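Local atomic coordinates of Cap5O (Staphylococcus aureus, PDB entry 3OJO), a protein that acts as an NAD-dependent UDP-N-acetylmannosamine dehydrogenase in the biosynthesis of the capsular polysaccharide. Residues K234-N238 / L239-V243; V246-M249 / A250-P254. All coordinates share one frame; numbering follows the deposited sequence.

Both contacts are local and lie in series within the central domain of the dehydrogenase, with neither enclosing nor crossing the other. Following the chain from the N terminus, the long helix 208-238 runs out into contact 1, where 239-243 folds back on the last turn and leads into helix 243-250. That short helix ends in contact 2, where 250-254 opens the loop that runs to helix 275-280. The centres of the two contacts are about 16 Å apart, yet they meet through I241 CG2 and V246 CG2, 3.6 Å from each other. Both also pack on the second subunit, so the two helix ends belong to the dimer interface.

Contact 1 (K234-N238 / L239-V243); sequences KICNN and LNINV
C236 lays its sulfur against the methyl branch of I241, with SG 3.7 Å from CG2, while its CB meets CB of V243 at 3.8 Å. At chi1 -79° the sulfur stands beside its own backbone N and anti to the carbonyl carbon, which turns it to the returning chain. The turn beneath this pair is a Schellman motif. Its main bond runs from I241 N to C236 O, 2.8 Å long and nearly straight at 167°; the inner bond, from N240 N to N237 O, is weak. N240 makes the reversal possible by taking left-handed helical backbone angles. C236 O also receives a weak bond from L239 N. On another side of the helix end, L239 runs alongside I235, both pointing the same way, and its CD1 comes 4.0 Å from I235 CG2. M213 of the second subunit packs on I235 and C236, and K134 of that subunit donates to the carbonyl of L239. Backbone hydrogen bonds thus set the turn, and the buried side chains of C236, I241 and V243 add apolar packing beside it.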
loop_
_atom_site.group_PDB
_atom_site.type_symbol
_atom_site.label_atom_id
_atom_site.label_comp_id
_atom_site.label_asym_id
_atom_site.label_seq_id
_atom_site.Cartn_x
_atom_site.Cartn_y
_atom_site.Cartn_z
ATOM N N LYS B 234 -14.063 4.735 7.413
ATOM C CA LYS B 234 -14.847 5.931 7.647
ATOM C C LYS B 234 -15.859 6.176 6.507
ATOM O O LYS B 234 -17.014 6.491 6.781
ATOM C CB LYS B 234 -13.938 7.143 7.856
ATOM C CG LYS B 234 -13.172 7.112 9.164
ATOM C CD LYS B 234 -12.310 8.349 9.273
ATOM C CE LYS B 234 -11.521 8.423 10.540
ATOM N NZ LYS B 234 -10.496 9.508 10.484
ATOM N N ILE B 235 -15.426 5.986 5.252
ATOM C CA ILE B 235 -16.231 6.158 4.038
ATOM C C ILE B 235 -17.385 5.152 4.019
ATOM O O ILE B 235 -18.542 5.550 3.849
ATOM C CB ILE B 235 -15.333 6.099 2.757
ATOM C CG1 ILE B 235 -14.454 7.376 2.631
ATOM C CG2 ILE B 235 -16.181 5.884 1.484
ATOM C CD1 ILE B 235 -13.223 7.270 1.616
ATOM N N CYS B 236 -17.051 3.850 4.222
ATOM C CA CYS B 236 -17.973 2.716 4.262
ATOM C C CYS B 236 -19.004 2.847 5.345
ATOM O O CYS B 236 -20.155 2.469 5.131
ATOM C CB CYS B 236 -17.211 1.406 4.399
ATOM S SG CYS B 236 -16.502 0.812 2.861
ATOM N N ASN B 237 -18.604 3.353 6.511
ATOM C CA ASN B 237 -19.567 3.534 7.594
ATOM C C ASN B 237 -20.597 4.621 7.275
ATOM O O ASN B 237 -21.779 4.434 7.568
ATOM C CB ASN B 237 -18.897 3.715 8.945
ATOM C CG ASN B 237 -18.580 2.390 9.617
ATOM O OD1 ASN B 237 -17.421 2.011 9.786
ATOM N ND2 ASN B 237 -19.604 1.655 10.013
ATOM N N ASN B 238 -20.167 5.672 6.546
ATOM C CA ASN B 238 -21.018 6.768 6.099
ATOM C C ASN B 238 -22.017 6.362 5.037
ATOM O O ASN B 238 -23.053 7.012 4.914
ATOM C CB ASN B 238 -20.180 7.955 5.602
ATOM C CG ASN B 238 -19.725 8.890 6.703
ATOM O OD1 ASN B 238 -20.021 8.714 7.902
ATOM N ND2 ASN B 238 -19.018 9.934 6.319
ATOM N N LEU B 239 -21.707 5.320 4.256
ATOM C CA LEU B 239 -22.552 4.845 3.159
ATOM C C LEU B 239 -23.263 3.522 3.477
ATOM O O LEU B 239 -23.871 2.933 2.583
ATOM C CB LEU B 239 -21.726 4.692 1.868
ATOM C CG LEU B 239 -20.887 5.876 1.380
ATOM C CD1 LEU B 239 -19.992 5.445 0.244
ATOM C CD2 LEU B 239 -21.766 7.023 0.921
ATOM N N ASN B 240 -23.198 3.056 4.735
ATOM C CA ASN B 240 -23.805 1.794 5.161
ATOM C C ASN B 240 -23.308 0.632 4.335
ATOM O O ASN B 240 -24.086 -0.197 3.866
ATOM C CB ASN B 240 -25.345 1.864 5.206
ATOM C CG ASN B 240 -25.907 2.795 6.263
ATOM O OD1 ASN B 240 -25.180 3.518 6.975
ATOM N ND2 ASN B 240 -27.228 2.812 6.367
ATOM N N ILE B 241 -21.988 0.607 4.130
ATOM C CA ILE B 241 -21.270 -0.420 3.409
ATOM C C ILE B 241 -20.396 -1.142 4.457
ATOM O O ILE B 241 -19.900 -0.511 5.408
ATOM C CB ILE B 241 -20.472 0.164 2.208
ATOM C CG1 ILE B 241 -21.444 0.726 1.134
ATOM C CG2 ILE B 241 -19.540 -0.888 1.579
ATOM C CD1 ILE B 241 -20.775 1.623 0.043
ATOM N N ASN B 242 -20.284 -2.478 4.325
ATOM C CA ASN B 242 -19.457 -3.266 5.217
ATOM C C ASN B 242 -18.016 -3.191 4.694
ATOM O O ASN B 242 -17.735 -3.706 3.610
ATOM C CB ASN B 242 -19.963 -4.724 5.286
ATOM C CG ASN B 242 -19.231 -5.523 6.329
ATOM O OD1 ASN B 242 -17.992 -5.602 6.369
ATOM N ND2 ASN B 242 -19.975 -6.077 7.238
ATOM N N VAL B 243 -17.113 -2.567 5.455
ATOM C CA VAL B 243 -15.717 -2.429 5.035
ATOM C C VAL B 243 -14.955 -3.764 4.943
ATOM O O VAL B 243 -14.198 -3.975 3.984
ATOM C CB VAL B 243 -14.952 -1.313 5.796
ATOM C CG1 VAL B 243 -14.672 -1.678 7.251
ATOM C CG2 VAL B 243 -13.662 -0.919 5.060
#

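Contact 2 (V246-M249 / A250-P254). With PDC (pyridine-2,6-dicarboxylic acid), chain F; PDC (pyridine-2,6-dicarboxylic acid), chain E.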
loop_
_atom_site.group_PDB
_atom_site.type_symbol
_atom_site.label_atom_id
_atom_site.label_comp_id
_atom_site.label_asym_id
_atom_site.label_seq_id
_atom_site.Cartn_x
_atom_site.Cartn_y
_atom_site.Cartn_z
ATOM N N VAL B 246 -15.976 -5.822 1.836
ATOM C CA VAL B 246 -15.440 -5.182 0.641
ATOM C C VAL B 246 -13.913 -5.382 0.524
ATOM O O VAL B 246 -13.417 -5.655 -0.579
ATOM C CB VAL B 246 -15.907 -3.716 0.533
ATOM C CG1 VAL B 246 -15.390 -3.077 -0.745
ATOM C CG2 VAL B 246 -17.433 -3.650 0.557
ATOM N N ILE B 247 -13.159 -5.292 1.653
ATOM C CA ILE B 247 -11.708 -5.562 1.607
ATOM C C ILE B 247 -11.503 -7.000 1.059
ATOM O O ILE B 247 -10.768 -7.178 0.085
ATOM C CB ILE B 247 -10.988 -5.298 2.956
ATOM C CG1 ILE B 247 -10.970 -3.789 3.270
ATOM C CG2 ILE B 247 -9.539 -5.891 2.969
ATOM C CD1 ILE B 247 -10.641 -3.431 4.716
ATOM N N GLU B 248 -12.249 -7.984 1.612
ATOM C CA GLU B 248 -12.242 -9.402 1.222
ATOM C C GLU B 248 -12.577 -9.571 -0.258
ATOM O O GLU B 248 -11.906 -10.324 -0.959
ATOM C CB GLU B 248 -13.190 -10.206 2.135
ATOM C CG GLU B 248 -13.312 -11.691 1.815
ATOM C CD GLU B 248 -14.289 -12.453 2.696
ATOM O OE1 GLU B 248 -15.421 -11.957 2.913
ATOM O OE2 GLU B 248 -13.919 -13.549 3.177
ATOM N N MET B 249 -13.564 -8.808 -0.737
ATOM C CA MET B 249 -13.975 -8.765 -2.128
ATOM C C MET B 249 -12.813 -8.246 -3.007
ATOM O O MET B 249 -12.322 -8.991 -3.853
ATOM C CB MET B 249 -15.238 -7.890 -2.261
ATOM C CG MET B 249 -15.913 -7.942 -3.640
ATOM S SD MET B 249 -16.481 -9.590 -4.145
ATOM C CE MET B 249 -17.709 -9.943 -2.821
ATOM N N ALA B 250 -12.333 -7.000 -2.750
ATOM C CA ALA B 250 -11.242 -6.320 -3.467
ATOM C C ALA B 250 -9.903 -7.084 -3.484
ATOM O O ALA B 250 -9.183 -7.035 -4.490
ATOM C CB ALA B 250 -11.047 -4.929 -2.890
ATOM N N ASN B 251 -9.566 -7.784 -2.369
ATOM C CA ASN B 251 -8.324 -8.557 -2.240
ATOM C C ASN B 251 -8.262 -9.830 -3.096
ATOM O O ASN B 251 -7.206 -10.454 -3.180
ATOM C CB ASN B 251 -7.970 -8.819 -0.771
ATOM C CG ASN B 251 -7.422 -7.619 -0.021
ATOM O OD1 ASN B 251 -7.193 -6.530 -0.574
ATOM N ND2 ASN B 251 -7.207 -7.804 1.272
ATOM N N LYS B 252 -9.365 -10.178 -3.781
ATOM C CA LYS B 252 -9.420 -11.304 -4.718
ATOM C C LYS B 252 -8.547 -10.988 -5.953
ATOM O O LYS B 252 -8.097 -11.902 -6.652
ATOM C CB LYS B 252 -10.865 -11.641 -5.115
ATOM C CG LYS B 252 -11.658 -12.331 -4.010
ATOM C CD LYS B 252 -13.115 -12.530 -4.422
ATOM C CE LYS B 252 -13.929 -13.318 -3.417
ATOM N NZ LYS B 252 -14.437 -12.464 -2.295
ATOM N N HIS B 253 -8.262 -9.690 -6.193
ATOM C CA HIS B 253 -7.346 -9.287 -7.246
ATOM C C HIS B 253 -5.928 -9.703 -6.787
ATOM O O HIS B 253 -5.542 -9.401 -5.649
ATOM C CB HIS B 253 -7.424 -7.777 -7.516
ATOM C CG HIS B 253 -6.598 -7.336 -8.692
ATOM N ND1 HIS B 253 -7.179 -6.781 -9.799
ATOM C CD2 HIS B 253 -5.256 -7.379 -8.880
ATOM C CE1 HIS B 253 -6.189 -6.519 -10.635
ATOM N NE2 HIS B 253 -5.018 -6.886 -10.134
ATOM N N PRO B 254 -5.176 -10.442 -7.648
ATOM C CA PRO B 254 -3.831 -10.935 -7.254
ATOM C C PRO B 254 -2.838 -9.890 -6.766
ATOM O O PRO B 254 -1.948 -10.220 -5.983
ATOM C CB PRO B 254 -3.317 -11.599 -8.534
ATOM C CG PRO B 254 -4.180 -11.031 -9.647
ATOM C CD PRO B 254 -5.517 -10.898 -9.012
HETATM N N1 PDC F . -5.171 -3.156 -11.431
HETATM C C2 PDC F . -4.370 -3.464 -10.398
HETATM C C3 PDC F . -4.823 -3.184 -9.113
HETATM C C4 PDC F . -6.078 -2.585 -8.973
HETATM C C5 PDC F . -6.867 -2.224 -10.052
HETATM C C6 PDC F . -6.354 -2.534 -11.289
HETATM C C7 PDC F . -3.091 -4.134 -10.677
HETATM O O1 PDC F . -2.841 -4.346 -11.843
HETATM O O2 PDC F . -2.246 -4.456 -9.717
HETATM C C8 PDC F . -7.054 -2.263 -12.546
HETATM O O3 PDC F . -8.127 -1.734 -12.489
HETATM O O4 PDC F . -6.467 -2.661 -13.728
HETATM N N1 PDC E . -6.174 -4.111 -15.932
HETATM C C2 PDC E . -6.596 -5.215 -15.294
HETATM C C3 PDC E . -7.596 -6.109 -15.839
HETATM C C4 PDC E . -8.106 -5.839 -17.093
HETATM C C5 PDC E . -7.671 -4.696 -17.729
HETATM C C6 PDC E . -6.695 -3.841 -17.137
HETATM C C7 PDC E . -6.017 -5.570 -14.006
HETATM O O1 PDC E . -5.149 -4.785 -13.507
HETATM O O2 PDC E . -6.569 -6.764 -13.524
HETATM C C8 PDC E . -6.257 -2.594 -17.837
HETATM O O3 PDC E . -6.733 -2.257 -18.891
HETATM O O4 PDC E . -5.380 -1.785 -17.215
#
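I247, on the last turn of helix 243-250, and N251, just past its end, lie side by side and point the same way; the chain leaves through a type I beta turn from A250 to H253. Backbone donors are well served here. A250 N gives an almost linear bond to V246 O, 2.8 Å long at 175°, and N251 N reaches I247 O over the same distance. K252 N turns to M249 O at 3.2 Å, but from well above the carbonyl plane, as the helical pattern gives way to the turn. H253 N then closes that turn on A250 O.

The side-chain amide of N251 is satisfied at both ends. OD1 accepts from the backbone N of I258, tying the helix end to the following loop, and ND2 is hydrogen-bonded too, although it also rests 3.5 Å from I247 CG2. K252 swings its ammonium back over the helix by a bend at its last torsion (chi4 83°). NZ stays 4.0 Å from M249 SD and 5.3 Å from E248 OE1, so any attraction to that carboxylate is through space, without a salt bridge.

V246 and A250 pack on M217 of the second subunit. Beyond the turn, H253 belongs to a pocket for pyridine-2,6-dicarboxylate, a ligand that entered with the europium complex. R163 NH1 and K326 NZ of the second subunit hydrogen-bond bound dicarboxylate, whereas H253 makes contacts: the chain E molecule meets the imidazole at its edge, and the chain F molecule lies over one face, offset towards the rim, with its C3 3.8 Å above the H253 ring plane.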